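Phosphoethanolamine N-methyltransferase 1 (Haemonchus contortus, PDB 4KRG) probably catalyses the S-adenosylmethionine-dependent N-methylation of phosphoethanolamine, a step in the phosphocholine biosynthesis of this parasitic nematode. Local coordinates at residues A38-E42 with T221-C226; K59-I64 with S121-T127; A76-R80 with M102-S106; W278-F283 with V402-E406; D432-S437 with N458-I462. One frame throughout, in Å; residues are numbered along the deposited sequence.

How the contacts relate
Contacts 2 and 3 lie on the opposite side of the chain's centre from contacts 4 and 5. Contact 3 is nested along the chain inside contact 2, and contact 2 inside contact 1; contacts 4 and 5 follow in series. Contacts 2 and 3, centres 12 Å apart, share the N-terminal methyltransferase sheet and meet through Lys-59, Asp-60, Ala-79 and Arg-80. Contact 1, about 26 Å from contact 2 between centres, pairs two helices near the bound phosphoethanolamine. Contacts 4 and 5, centres 9 Å apart, lie on neighbouring strands 400-408 and 458-465 of the C-terminal half. Centres of contacts 2 and 4 are 44 Å apart, so this pair builds a separate part of the protein, remote from the bound phosphoethanolamine and S-adenosylhomocysteine.

Contact 1 (A38-E42 with T221-C226); sequences AQDLE and TYIRRC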
# COMPACT_ATOMS: atom_id res chain seq x y z
N ALA A 38 11.95 20.62 2.76
CA ALA A 38 10.64 20.07 3.10
C ALA A 38 9.53 21.05 2.75
O ALA A 38 8.38 20.66 2.59
CB ALA A 38 10.59 19.70 4.56
N GLN A 39 9.89 22.33 2.64
CA GLN A 39 8.93 23.36 2.27
C GLN A 39 8.30 23.03 0.92
O GLN A 39 7.10 23.22 0.72
CB GLN A 39 9.62 24.74 2.25
CG GLN A 39 8.68 25.94 2.25
CD GLN A 39 9.38 27.23 2.67
OE1 GLN A 39 9.92 27.33 3.77
NE2 GLN A 39 9.37 28.22 1.78
N ASP A 40 9.11 22.49 0.00
CA ASP A 40 8.65 22.10 -1.33
C ASP A 40 7.56 21.05 -1.29
O ASP A 40 6.66 21.05 -2.13
CB ASP A 40 9.81 21.54 -2.15
CG ASP A 40 10.81 22.61 -2.56
OD1 ASP A 40 10.48 23.81 -2.49
OD2 ASP A 40 11.93 22.23 -2.97
N LEU A 41 7.65 20.14 -0.32
CA LEU A 41 6.79 18.96 -0.32
C LEU A 41 5.67 18.99 0.70
O LEU A 41 4.67 18.29 0.53
CB LEU A 41 7.62 17.70 -0.07
CG LEU A 41 8.99 17.54 -0.72
CD1 LEU A 41 9.70 16.36 -0.12
CD2 LEU A 41 8.83 17.35 -2.21
N GLU A 42 5.82 19.77 1.77
CA GLU A 42 5.00 19.59 2.97
C GLU A 42 3.47 19.65 2.79
O GLU A 42 2.75 18.75 3.23
CB GLU A 42 5.44 20.54 4.09
CG GLU A 42 4.95 20.14 5.48
CD GLU A 42 3.53 20.59 5.76
OE1 GLU A 42 3.22 21.78 5.54
OE2 GLU A 42 2.71 19.76 6.21
N THR A 221 2.86 12.73 -3.81
CA THR A 221 3.93 13.73 -3.76
C THR A 221 5.34 13.14 -3.84
O THR A 221 6.24 13.73 -4.44
CB THR A 221 3.80 14.57 -2.48
OG1 THR A 221 2.53 15.22 -2.48
CG2 THR A 221 4.91 15.60 -2.39
N TYR A 222 5.54 11.98 -3.22
CA TYR A 222 6.86 11.35 -3.24
C TYR A 222 7.18 10.67 -4.55
O TYR A 222 8.35 10.49 -4.89
CB TYR A 222 7.05 10.44 -2.03
CG TYR A 222 7.55 11.22 -0.85
CD1 TYR A 222 8.91 11.35 -0.62
CD2 TYR A 222 6.68 11.89 -0.00
CE1 TYR A 222 9.39 12.10 0.43
CE2 TYR A 222 7.15 12.64 1.06
CZ TYR A 222 8.50 12.73 1.28
OH TYR A 222 8.99 13.47 2.33
N ILE A 223 6.16 10.30 -5.31
CA ILE A 223 6.42 9.83 -6.66
C ILE A 223 6.75 11.02 -7.56
O ILE A 223 7.78 11.02 -8.24
CB ILE A 223 5.24 9.05 -7.24
CG1 ILE A 223 5.04 7.74 -6.46
CG2 ILE A 223 5.46 8.76 -8.72
CD1 ILE A 223 3.82 6.97 -6.87
N ARG A 224 5.91 12.05 -7.54
CA ARG A 224 6.07 13.16 -8.48
C ARG A 224 7.36 13.92 -8.27
O ARG A 224 8.03 14.30 -9.23
CB ARG A 224 4.91 14.14 -8.38
CG ARG A 224 3.58 13.59 -8.84
CD ARG A 224 2.60 14.74 -9.07
NE ARG A 224 2.60 15.69 -7.97
CZ ARG A 224 1.92 15.50 -6.85
NH1 ARG A 224 1.20 14.40 -6.69
NH2 ARG A 224 1.95 16.41 -5.88
N ARG A 225 7.71 14.17 -7.01
CA ARG A 225 8.83 15.05 -6.71
C ARG A 225 10.10 14.34 -6.25
O ARG A 225 11.18 14.92 -6.30
CB ARG A 225 8.40 16.10 -5.70
CG ARG A 225 7.26 16.94 -6.20
CD ARG A 225 6.87 18.04 -5.25
NE ARG A 225 5.82 18.88 -5.83
CZ ARG A 225 5.91 20.20 -5.96
NH1 ARG A 225 6.98 20.85 -5.53
NH2 ARG A 225 4.91 20.88 -6.51
N CYS A 226 9.98 13.10 -5.81
CA CYS A 226 11.13 12.36 -5.32
C CYS A 226 11.38 11.05 -6.05
O CYS A 226 12.27 10.28 -5.68
CB CYS A 226 10.99 12.11 -3.82
SG CYS A 226 10.68 13.61 -2.85
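Leu-41 holds CG beside its backbone N (chi1 -40°) with an extended second torsion, and this carries its two methyls in among the side chains of helix 220-226. Arg-225, stretched from CG to NE, runs past it in the opposite direction: Leu-41 CD2 packs 3.7 Å from Arg-225 CD, against the aliphatic part of the arginine. The other methyl, CD1, lies 3.9 Å from Tyr-222 OH and 4.0 Å from Cys-226 SG, the leucine and tyrosine side chains crossing at about a right angle. Behind them Thr-221 CG2 meets Leu-41 CB at 4.1 Å, while its hydroxyl turns to Asp-48 and Ser-44. No hydrogen bond spans the two segments. Arg-225 NH1 stands 3.4 Å from Asp-40 O at a poor angle, and it is not in contact with the Asp-40 carboxylate. The segment axes approach to 11.1 Å and run roughly antiparallel, at 138°. Leu-41 is thus a knob in a hole formed by Thr-221, Tyr-222, Arg-225 and Cys-226, knobs-into-holes packing of two helices beside the phosphoethanolamine pocket, where Tyr-222 also touches the pocket residues Met-33, Trp-129 and Ser-166.

Contact 2 (K59-I64 with S121-T127); sequences KDVVDI and SVDLVFT
Strands 60-64 and 124-126 run parallel, their axes 4.8 Å apart and 18° askew, with Val-61, Val-62 and Asp-63 paired to Leu-124, Val-125 and Phe-126. The ladder alternates across the gap: Val-62 N donates to Leu-124 O, Phe-126 N to Val-62 O, and Ile-64 N to Phe-126 O. At its start the chain turns a corner at Asp-123, and Asp-60 O takes two successive amides, Asp-123 N at 2.8 Å and Leu-124 N at 3.3 Å. Asp-123 doubles the grip, its OD2 accepting from Asp-60 N (3.0 Å) through the anti lone pair while also pairing with Arg-151. These are two adjacent central strands of the Rossmann-like sheet, the first and fourth in the class I methyltransferase order, the first leading into the glycine-rich loop; the side chain of Ile-64 lies near the bound S-adenosylhomocysteine. Side chains alternate between the faces. On one, Val-61 CG1 lies alongside Leu-124 CD2 at 3.7 Å; on the other, Val-62 CG1 meets Val-125 CG2 at 3.8 Å. Asp-63, with CG anti to the backbone N (chi1 177°), sets OD1 in the plane of the Phe-126 ring, 3.4 Å from CD2, the carboxylate turned 85° to the ring; Thr-72 holds its OD2.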
# COMPACT_ATOMS: atom_id res chain seq x y z
N LYS A 59 -15.80 12.70 15.85
CA LYS A 59 -14.92 11.59 16.19
C LYS A 59 -13.73 12.02 17.04
O LYS A 59 -13.27 13.16 16.96
CB LYS A 59 -14.49 10.85 14.92
CG LYS A 59 -15.67 10.14 14.24
CD LYS A 59 -15.34 9.57 12.87
CE LYS A 59 -16.59 8.97 12.23
NZ LYS A 59 -16.82 9.47 10.85
N ASP A 60 -13.24 11.08 17.86
CA ASP A 60 -12.04 11.28 18.67
C ASP A 60 -10.83 10.64 17.97
O ASP A 60 -10.88 9.49 17.57
CB ASP A 60 -12.24 10.67 20.06
CG ASP A 60 -13.42 11.26 20.81
OD1 ASP A 60 -13.76 12.43 20.55
OD2 ASP A 60 -14.03 10.56 21.65
N VAL A 61 -9.75 11.41 17.86
CA VAL A 61 -8.56 10.99 17.13
C VAL A 61 -7.34 11.05 18.03
O VAL A 61 -7.20 11.95 18.85
CB VAL A 61 -8.31 11.91 15.91
CG1 VAL A 61 -7.12 11.44 15.11
CG2 VAL A 61 -9.54 11.99 15.03
N VAL A 62 -6.44 10.07 17.90
CA VAL A 62 -5.15 10.17 18.56
C VAL A 62 -4.06 10.20 17.50
O VAL A 62 -3.96 9.30 16.67
CB VAL A 62 -4.92 9.05 19.61
CG1 VAL A 62 -5.04 7.67 18.99
CG2 VAL A 62 -3.55 9.22 20.27
N ASP A 63 -3.27 11.28 17.51
CA ASP A 63 -2.18 11.46 16.54
C ASP A 63 -0.88 11.19 17.27
O ASP A 63 -0.42 12.02 18.05
CB ASP A 63 -2.22 12.88 15.96
CG ASP A 63 -1.06 13.16 15.00
OD1 ASP A 63 -0.29 12.24 14.65
OD2 ASP A 63 -0.94 14.33 14.58
N ILE A 64 -0.30 10.01 17.03
CA ILE A 64 0.86 9.55 17.79
C ILE A 64 2.16 9.75 17.01
O ILE A 64 2.29 9.27 15.89
CB ILE A 64 0.70 8.06 18.14
CG1 ILE A 64 -0.63 7.84 18.86
CG2 ILE A 64 1.86 7.58 19.00
CD1 ILE A 64 -0.91 6.40 19.19
N SER A 121 -11.74 3.88 23.07
CA SER A 121 -11.68 5.27 23.47
C SER A 121 -11.45 6.23 22.31
O SER A 121 -11.61 7.43 22.47
CB SER A 121 -10.60 5.47 24.53
OG SER A 121 -9.35 5.03 24.05
N VAL A 122 -11.05 5.71 21.15
CA VAL A 122 -10.88 6.55 19.96
C VAL A 122 -11.53 5.94 18.72
O VAL A 122 -11.85 4.75 18.69
CB VAL A 122 -9.39 6.88 19.64
CG1 VAL A 122 -8.78 7.73 20.74
CG2 VAL A 122 -8.59 5.61 19.43
N ASP A 123 -11.71 6.77 17.70
CA ASP A 123 -12.28 6.33 16.44
C ASP A 123 -11.22 6.24 15.36
O ASP A 123 -11.35 5.47 14.41
CB ASP A 123 -13.37 7.30 15.99
CG ASP A 123 -14.51 7.37 16.97
OD1 ASP A 123 -15.21 6.34 17.10
OD2 ASP A 123 -14.71 8.42 17.61
N LEU A 124 -10.17 7.05 15.49
CA LEU A 124 -9.06 7.03 14.55
C LEU A 124 -7.74 7.05 15.30
O LEU A 124 -7.52 7.90 16.16
CB LEU A 124 -9.12 8.23 13.61
CG LEU A 124 -7.95 8.41 12.63
CD1 LEU A 124 -7.88 7.28 11.63
CD2 LEU A 124 -8.05 9.75 11.91
N VAL A 125 -6.87 6.09 15.00
CA VAL A 125 -5.49 6.14 15.44
C VAL A 125 -4.68 6.60 14.24
O VAL A 125 -4.59 5.89 13.24
CB VAL A 125 -4.99 4.76 15.94
CG1 VAL A 125 -3.48 4.77 16.19
CG2 VAL A 125 -5.73 4.37 17.22
N PHE A 126 -4.14 7.81 14.32
CA PHE A 126 -3.43 8.38 13.18
C PHE A 126 -1.94 8.40 13.43
O PHE A 126 -1.47 8.92 14.44
CB PHE A 126 -3.90 9.80 12.90
CG PHE A 126 -3.19 10.45 11.74
CD1 PHE A 126 -3.67 10.28 10.45
CD2 PHE A 126 -2.04 11.20 11.94
CE1 PHE A 126 -3.01 10.86 9.37
CE2 PHE A 126 -1.38 11.78 10.86
CZ PHE A 126 -1.86 11.61 9.58
N THR A 127 -1.19 7.83 12.49
CA THR A 127 0.26 7.93 12.53
C THR A 127 0.77 8.22 11.12
O THR A 127 0.09 7.96 10.13
CB THR A 127 0.92 6.65 13.06
OG1 THR A 127 0.69 5.58 12.13
CG2 THR A 127 0.37 6.27 14.43

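Contact 3 (A76-R80 with M102-S106); sequences AETAR and MGNIS
The tight part of this contact is Ala-76, touched by Asn-104, Ile-105 and Met-102. In Asn-104, CG lies between the backbone N and the carbonyl carbon (chi1 64°), which brings ND2 to the carbonyls at the end of helix 70-78. Its ND2 donates to Ala-76 O at 2.9 Å and nearly straight (161°), on a lone pair and within the plane of both groups. The same nitrogen gives a longer bond, 3.3 Å, to Arg-80 O; this one arrives from above the carbonyl plane, although Arg-80 O itself lies in the amide plane. Two bonds therefore fix the rotation of the amide, and its OD1 rests 3.4 Å from Ala-76 CB. That methyl also packs on Ile-105 CG1 at 3.6 Å, and the terminal CE of the selenomethionine Met-102, bent at its last torsion, approaches Ala-76 O at 3.5 Å. On the exposed side the fit slackens: Glu-77 meets Met-102 CE with its backbone N at 3.8 Å, its side chain (CG) no nearer than 4.3 Å, and the Arg-80 side chain turns away to a salt bridge with Asp-60. One asparagine thereby ties the helix end and the turn after it to the start of strand 105-109, an outer strand of the Rossmann-like methyltransferase sheet.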
# COMPACT_ATOMS: atom_id res chain seq x y z
N ALA A 76 -7.81 18.47 13.87
CA ALA A 76 -8.67 19.10 14.86
C ALA A 76 -9.69 20.07 14.26
O ALA A 76 -10.55 20.58 14.97
CB ALA A 76 -7.85 19.80 15.92
N GLU A 77 -9.60 20.34 12.96
CA GLU A 77 -10.58 21.19 12.30
C GLU A 77 -11.94 20.51 12.22
O GLU A 77 -12.97 21.18 12.27
CB GLU A 77 -10.14 21.56 10.88
CG GLU A 77 -9.01 22.56 10.80
CD GLU A 77 -8.56 22.80 9.37
OE1 GLU A 77 -9.27 22.37 8.43
OE2 GLU A 77 -7.49 23.43 9.17
N THR A 78 -11.94 19.19 12.08
CA THR A 78 -13.20 18.47 11.94
C THR A 78 -13.47 17.41 13.01
O THR A 78 -14.63 17.13 13.32
CB THR A 78 -13.37 17.88 10.54
OG1 THR A 78 -12.23 17.09 10.20
CG2 THR A 78 -13.53 19.01 9.52
N ALA A 79 -12.42 16.84 13.58
CA ALA A 79 -12.56 15.87 14.66
C ALA A 79 -13.14 16.55 15.89
O ALA A 79 -12.91 17.74 16.12
CB ALA A 79 -11.22 15.25 15.01
N ARG A 80 -13.89 15.81 16.70
CA ARG A 80 -14.39 16.37 17.94
C ARG A 80 -13.22 16.75 18.84
O ARG A 80 -13.20 17.83 19.41
CB ARG A 80 -15.31 15.40 18.68
CG ARG A 80 -15.84 15.98 19.97
CD ARG A 80 -16.82 15.06 20.67
NE ARG A 80 -16.16 13.91 21.28
CZ ARG A 80 -16.72 13.15 22.21
NH1 ARG A 80 -17.95 13.42 22.65
NH2 ARG A 80 -16.05 12.12 22.71
N MSE A 102 -6.48 26.96 18.77
CA MSE A 102 -7.49 25.91 18.81
C MSE A 102 -7.72 25.39 20.22
O MSE A 102 -6.85 25.50 21.08
CB MSE A 102 -7.09 24.77 17.88
CG MSE A 102 -6.76 25.28 16.50
SE MSE A 102 -6.46 23.86 15.23
CE MSE A 102 -8.30 23.31 14.98
N GLY A 103 -8.90 24.84 20.47
CA GLY A 103 -9.29 24.48 21.81
C GLY A 103 -9.71 23.03 22.01
O GLY A 103 -10.14 22.67 23.11
N ASN A 104 -9.59 22.21 20.98
CA ASN A 104 -9.98 20.80 21.08
C ASN A 104 -8.80 19.83 20.94
O ASN A 104 -8.98 18.69 20.52
CB ASN A 104 -11.06 20.44 20.06
CG ASN A 104 -10.59 20.59 18.61
OD1 ASN A 104 -9.72 21.41 18.31
ND2 ASN A 104 -11.18 19.80 17.72
N ILE A 105 -7.61 20.30 21.29
CA ILE A 105 -6.42 19.46 21.22
C ILE A 105 -5.82 19.26 22.61
O ILE A 105 -5.53 20.23 23.32
CB ILE A 105 -5.34 20.08 20.32
CG1 ILE A 105 -5.89 20.34 18.91
CG2 ILE A 105 -4.14 19.16 20.24
CD1 ILE A 105 -4.98 21.19 18.06
N SER A 106 -5.63 18.00 22.99
CA SER A 106 -4.87 17.67 24.18
C SER A 106 -3.45 17.30 23.75
O SER A 106 -3.25 16.75 22.67
CB SER A 106 -5.50 16.49 24.92
OG SER A 106 -6.70 16.88 25.59

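Contact 4 (W278-F283 with V402-E406); sequences WTDKIF and VVLLE
Apolar contacts between branched and aromatic side chains make up the whole of this join, and Leu-405 is at its centre. Projecting from strand 400-408 with its first torsion trans (chi1 -179°), it spreads its methyls between residues of the short helix and the turn before it: CD1 meets Ile-282 CG2 at 3.8 Å, the two side chains crossing at about a right angle, and CD2 meets Thr-279 CG2 at 3.7 Å. Aromatic contacts come from Phe-283, whose CZ approaches Leu-405 CB at 3.7 Å while CD1 on its rim faces Val-403 CG1 at 3.9 Å, the valine methyl lying in the ring plane. Trp-278 is a more distant neighbour, CH2 standing 4.3 Å from Leu-405 CD2; over the centre of its ring system sits Thr-279 CG2, 3.6 Å above the plane. Polar bonds run elsewhere: Thr-279 OG1 pairs with His-311 O and Ser-277, and backbone bonds tie Val-403 and Leu-405 to strand 372-378. A bound octyl glucoside touches Phe-283. With no hydrogen bond across these two segments, the join rests on apolar burial and fit, which specifies closeness of packing more than any exact directional geometry.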
# COMPACT_ATOMS: atom_id res chain seq x y z
N TRP A 278 5.84 -12.15 -20.38
CA TRP A 278 5.58 -13.04 -21.50
C TRP A 278 4.29 -12.67 -22.20
O TRP A 278 4.10 -13.00 -23.37
CB TRP A 278 5.59 -14.52 -21.10
CG TRP A 278 4.44 -15.05 -20.27
CD1 TRP A 278 4.47 -15.33 -18.94
CD2 TRP A 278 3.14 -15.45 -20.75
NE1 TRP A 278 3.26 -15.85 -18.54
CE2 TRP A 278 2.43 -15.94 -19.63
CE3 TRP A 278 2.51 -15.43 -21.99
CZ2 TRP A 278 1.11 -16.39 -19.73
CZ3 TRP A 278 1.21 -15.88 -22.08
CH2 TRP A 278 0.52 -16.36 -20.96
N THR A 279 3.42 -11.96 -21.49
CA THR A 279 2.12 -11.60 -22.03
C THR A 279 2.20 -10.42 -22.99
O THR A 279 1.22 -10.11 -23.67
CB THR A 279 1.13 -11.27 -20.90
OG1 THR A 279 1.63 -10.15 -20.17
CG2 THR A 279 0.98 -12.44 -19.96
N ASP A 280 3.35 -9.75 -23.04
CA ASP A 280 3.53 -8.60 -23.93
C ASP A 280 3.17 -8.94 -25.37
O ASP A 280 2.38 -8.24 -26.00
CB ASP A 280 4.99 -8.11 -23.92
CG ASP A 280 5.43 -7.59 -22.58
OD1 ASP A 280 4.58 -7.47 -21.68
OD2 ASP A 280 6.62 -7.27 -22.43
N LYS A 281 3.75 -10.03 -25.86
CA LYS A 281 3.55 -10.49 -27.23
C LYS A 281 2.08 -10.80 -27.50
O LYS A 281 1.57 -10.54 -28.59
CB LYS A 281 4.41 -11.72 -27.51
CG LYS A 281 4.18 -12.36 -28.89
CD LYS A 281 5.00 -11.67 -29.98
CE LYS A 281 4.46 -11.92 -31.38
NZ LYS A 281 4.52 -13.35 -31.78
N ILE A 282 1.39 -11.33 -26.50
CA ILE A 282 -0.03 -11.67 -26.61
C ILE A 282 -0.91 -10.43 -26.65
O ILE A 282 -1.75 -10.28 -27.53
CB ILE A 282 -0.49 -12.55 -25.44
CG1 ILE A 282 0.37 -13.81 -25.33
CG2 ILE A 282 -1.96 -12.89 -25.58
CD1 ILE A 282 0.42 -14.63 -26.58
N PHE A 283 -0.71 -9.53 -25.69
CA PHE A 283 -1.48 -8.30 -25.60
C PHE A 283 -1.21 -7.37 -26.78
O PHE A 283 -2.01 -6.48 -27.06
CB PHE A 283 -1.15 -7.56 -24.29
CG PHE A 283 -1.90 -8.07 -23.08
CD1 PHE A 283 -3.29 -8.01 -23.02
CD2 PHE A 283 -1.21 -8.58 -21.99
CE1 PHE A 283 -3.98 -8.47 -21.90
CE2 PHE A 283 -1.89 -9.04 -20.87
CZ PHE A 283 -3.28 -8.97 -20.82
N VAL A 402 -12.14 -2.87 -23.02
CA VAL A 402 -11.39 -3.76 -22.15
C VAL A 402 -10.69 -4.83 -22.98
O VAL A 402 -11.11 -5.14 -24.09
CB VAL A 402 -12.29 -4.42 -21.09
CG1 VAL A 402 -13.11 -3.38 -20.35
CG2 VAL A 402 -13.22 -5.45 -21.74
N VAL A 403 -9.60 -5.36 -22.43
CA VAL A 403 -8.88 -6.47 -23.04
C VAL A 403 -8.53 -7.43 -21.91
O VAL A 403 -7.90 -7.05 -20.93
CB VAL A 403 -7.59 -6.00 -23.75
CG1 VAL A 403 -6.86 -7.19 -24.37
CG2 VAL A 403 -7.90 -4.98 -24.82
N LEU A 404 -8.98 -8.68 -22.04
CA LEU A 404 -8.74 -9.67 -20.99
C LEU A 404 -7.93 -10.83 -21.53
O LEU A 404 -8.23 -11.35 -22.60
CB LEU A 404 -10.06 -10.20 -20.45
CG LEU A 404 -11.10 -9.16 -20.06
CD1 LEU A 404 -12.39 -9.84 -19.66
CD2 LEU A 404 -10.58 -8.28 -18.94
N LEU A 405 -6.90 -11.24 -20.80
CA LEU A 405 -6.21 -12.50 -21.08
C LEU A 405 -6.66 -13.47 -20.00
O LEU A 405 -6.57 -13.17 -18.81
CB LEU A 405 -4.69 -12.33 -21.07
CG LEU A 405 -3.82 -13.56 -21.38
CD1 LEU A 405 -4.16 -14.16 -22.74
CD2 LEU A 405 -2.35 -13.19 -21.31
N GLU A 406 -7.17 -14.63 -20.40
CA GLU A 406 -7.78 -15.54 -19.45
C GLU A 406 -7.24 -16.96 -19.54
O GLU A 406 -7.26 -17.55 -20.61
CB GLU A 406 -9.29 -15.56 -19.65
CG GLU A 406 -9.99 -14.29 -19.25
CD GLU A 406 -9.91 -14.03 -17.76
OE1 GLU A 406 -9.82 -15.00 -16.97
OE2 GLU A 406 -9.92 -12.84 -17.39

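Contact 5 (D432-S437 with N458-I462); sequences DVTQES and NYLLI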
# COMPACT_ATOMS: atom_id res chain seq x y z
N ASP A 432 -8.71 -17.57 -29.33
CA ASP A 432 -7.88 -18.58 -28.69
C ASP A 432 -6.41 -18.21 -28.92
O ASP A 432 -5.93 -18.20 -30.06
CB ASP A 432 -8.18 -19.93 -29.34
CG ASP A 432 -7.41 -21.09 -28.72
OD1 ASP A 432 -6.52 -20.87 -27.88
OD2 ASP A 432 -7.69 -22.25 -29.11
N VAL A 433 -5.69 -17.91 -27.84
CA VAL A 433 -4.25 -17.62 -27.93
C VAL A 433 -3.38 -18.66 -27.21
O VAL A 433 -2.29 -18.33 -26.74
CB VAL A 433 -3.89 -16.19 -27.42
CG1 VAL A 433 -4.39 -15.13 -28.39
CG2 VAL A 433 -4.41 -15.96 -26.01
N THR A 434 -3.84 -19.90 -27.15
CA THR A 434 -3.13 -20.95 -26.41
C THR A 434 -1.73 -21.24 -26.95
O THR A 434 -0.76 -21.27 -26.19
CB THR A 434 -3.95 -22.25 -26.38
OG1 THR A 434 -5.19 -22.01 -25.71
CG2 THR A 434 -3.18 -23.35 -25.66
N GLN A 435 -1.62 -21.45 -28.26
CA GLN A 435 -0.33 -21.77 -28.86
C GLN A 435 0.65 -20.61 -28.77
O GLN A 435 1.83 -20.81 -28.46
CB GLN A 435 -0.50 -22.23 -30.31
CG GLN A 435 -1.37 -23.47 -30.46
CD GLN A 435 -0.92 -24.62 -29.57
OE1 GLN A 435 0.28 -24.88 -29.43
NE2 GLN A 435 -1.88 -25.32 -28.97
N GLU A 436 0.17 -19.40 -29.04
CA GLU A 436 1.00 -18.20 -28.91
C GLU A 436 1.51 -18.04 -27.48
O GLU A 436 2.68 -17.72 -27.26
CB GLU A 436 0.21 -16.95 -29.31
CG GLU A 436 -0.27 -16.92 -30.76
CD GLU A 436 -1.73 -17.34 -30.93
OE1 GLU A 436 -2.15 -18.36 -30.34
OE2 GLU A 436 -2.47 -16.65 -31.67
N SER A 437 0.63 -18.27 -26.51
CA SER A 437 0.99 -18.17 -25.10
C SER A 437 2.00 -19.24 -24.70
O SER A 437 2.94 -18.96 -23.97
CB SER A 437 -0.27 -18.26 -24.22
OG SER A 437 -1.10 -17.14 -24.44
N ASN A 458 -4.61 -23.25 -20.94
CA ASN A 458 -5.00 -22.67 -22.22
C ASN A 458 -5.33 -21.20 -22.01
O ASN A 458 -5.56 -20.77 -20.88
CB ASN A 458 -6.19 -23.43 -22.80
CG ASN A 458 -5.88 -24.88 -23.02
OD1 ASN A 458 -4.80 -25.22 -23.48
ND2 ASN A 458 -6.81 -25.75 -22.66
N TYR A 459 -5.33 -20.41 -23.09
CA TYR A 459 -5.56 -18.97 -22.96
C TYR A 459 -6.50 -18.38 -23.99
O TYR A 459 -6.40 -18.68 -25.18
CB TYR A 459 -4.23 -18.20 -22.96
CG TYR A 459 -3.46 -18.36 -21.68
CD1 TYR A 459 -3.76 -17.59 -20.57
CD2 TYR A 459 -2.45 -19.30 -21.58
CE1 TYR A 459 -3.06 -17.74 -19.39
CE2 TYR A 459 -1.74 -19.46 -20.40
CZ TYR A 459 -2.05 -18.68 -19.31
OH TYR A 459 -1.36 -18.84 -18.14
N LEU A 460 -7.40 -17.53 -23.52
CA LEU A 460 -8.28 -16.77 -24.38
C LEU A 460 -7.91 -15.30 -24.28
O LEU A 460 -7.61 -14.79 -23.19
CB LEU A 460 -9.74 -16.95 -23.97
CG LEU A 460 -10.32 -18.36 -23.98
CD1 LEU A 460 -11.75 -18.34 -23.45
CD2 LEU A 460 -10.28 -18.96 -25.38
N LEU A 461 -7.93 -14.61 -25.41
CA LEU A 461 -7.72 -13.18 -25.43
C LEU A 461 -9.06 -12.58 -25.81
O LEU A 461 -9.61 -12.88 -26.87
CB LEU A 461 -6.66 -12.81 -26.46
CG LEU A 461 -6.21 -11.35 -26.53
CD1 LEU A 461 -5.64 -10.90 -25.19
CD2 LEU A 461 -5.16 -11.19 -27.62
N ILE A 462 -9.60 -11.74 -24.93
CA ILE A 462 -10.94 -11.20 -25.11
C ILE A 462 -10.92 -9.67 -25.17
O ILE A 462 -10.22 -9.02 -24.40
CB ILE A 462 -11.87 -11.69 -23.99
CG1 ILE A 462 -11.82 -13.22 -23.89
CG2 ILE A 462 -13.30 -11.20 -24.22
CD1 ILE A 462 -12.31 -13.77 -22.59
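One hydroxyl relays between the segments: Thr-434 OG1 accepts from Tyr-459 N at 3.1 Å (165°) and donates its own hydrogen bond to Asp-432 OD1 at 2.8 Å. That carboxylate oxygen also receives Thr-434 N, met nearly along its C-O axis, in an Asx turn that leads into the first turn of helix 434-448. Asp-432 turns CG directly opposite its own amide nitrogen (chi1 -178°), which directs OD1 to both N and OG1 of Thr-434. Next to it, Val-433 N donates to Tyr-459 O at 2.9 Å, tilted from the carbonyl plane, and Asp-432 faces Leu-460 as an antiparallel non-hydrogen-bonded pair. Val-433, at the N-cap position, offers its carbonyl to two donors, Ser-437 N and Ser-437 OG, which come from opposite faces of its plane. Beside these bonds, side-chain carbons pack. Val-433 CG2 lies 3.8 Å from Tyr-459 CB and its CG1 equally far from Leu-461 CB, while Ser-437 CB meets Tyr-459 CD2 at 3.6 Å; Trp-278 adds an edge-to-face contact to the tyrosine ring. Strand 458-465, antiparallel to both 400-408 and 428-432, is consistent with the reversed strand near the end of a class I methyltransferase sheet. Strand amide, threonine hydroxyl and aspartate would probably reinforce one another, the first helical turn being tied to the strand through a shared hydroxyl.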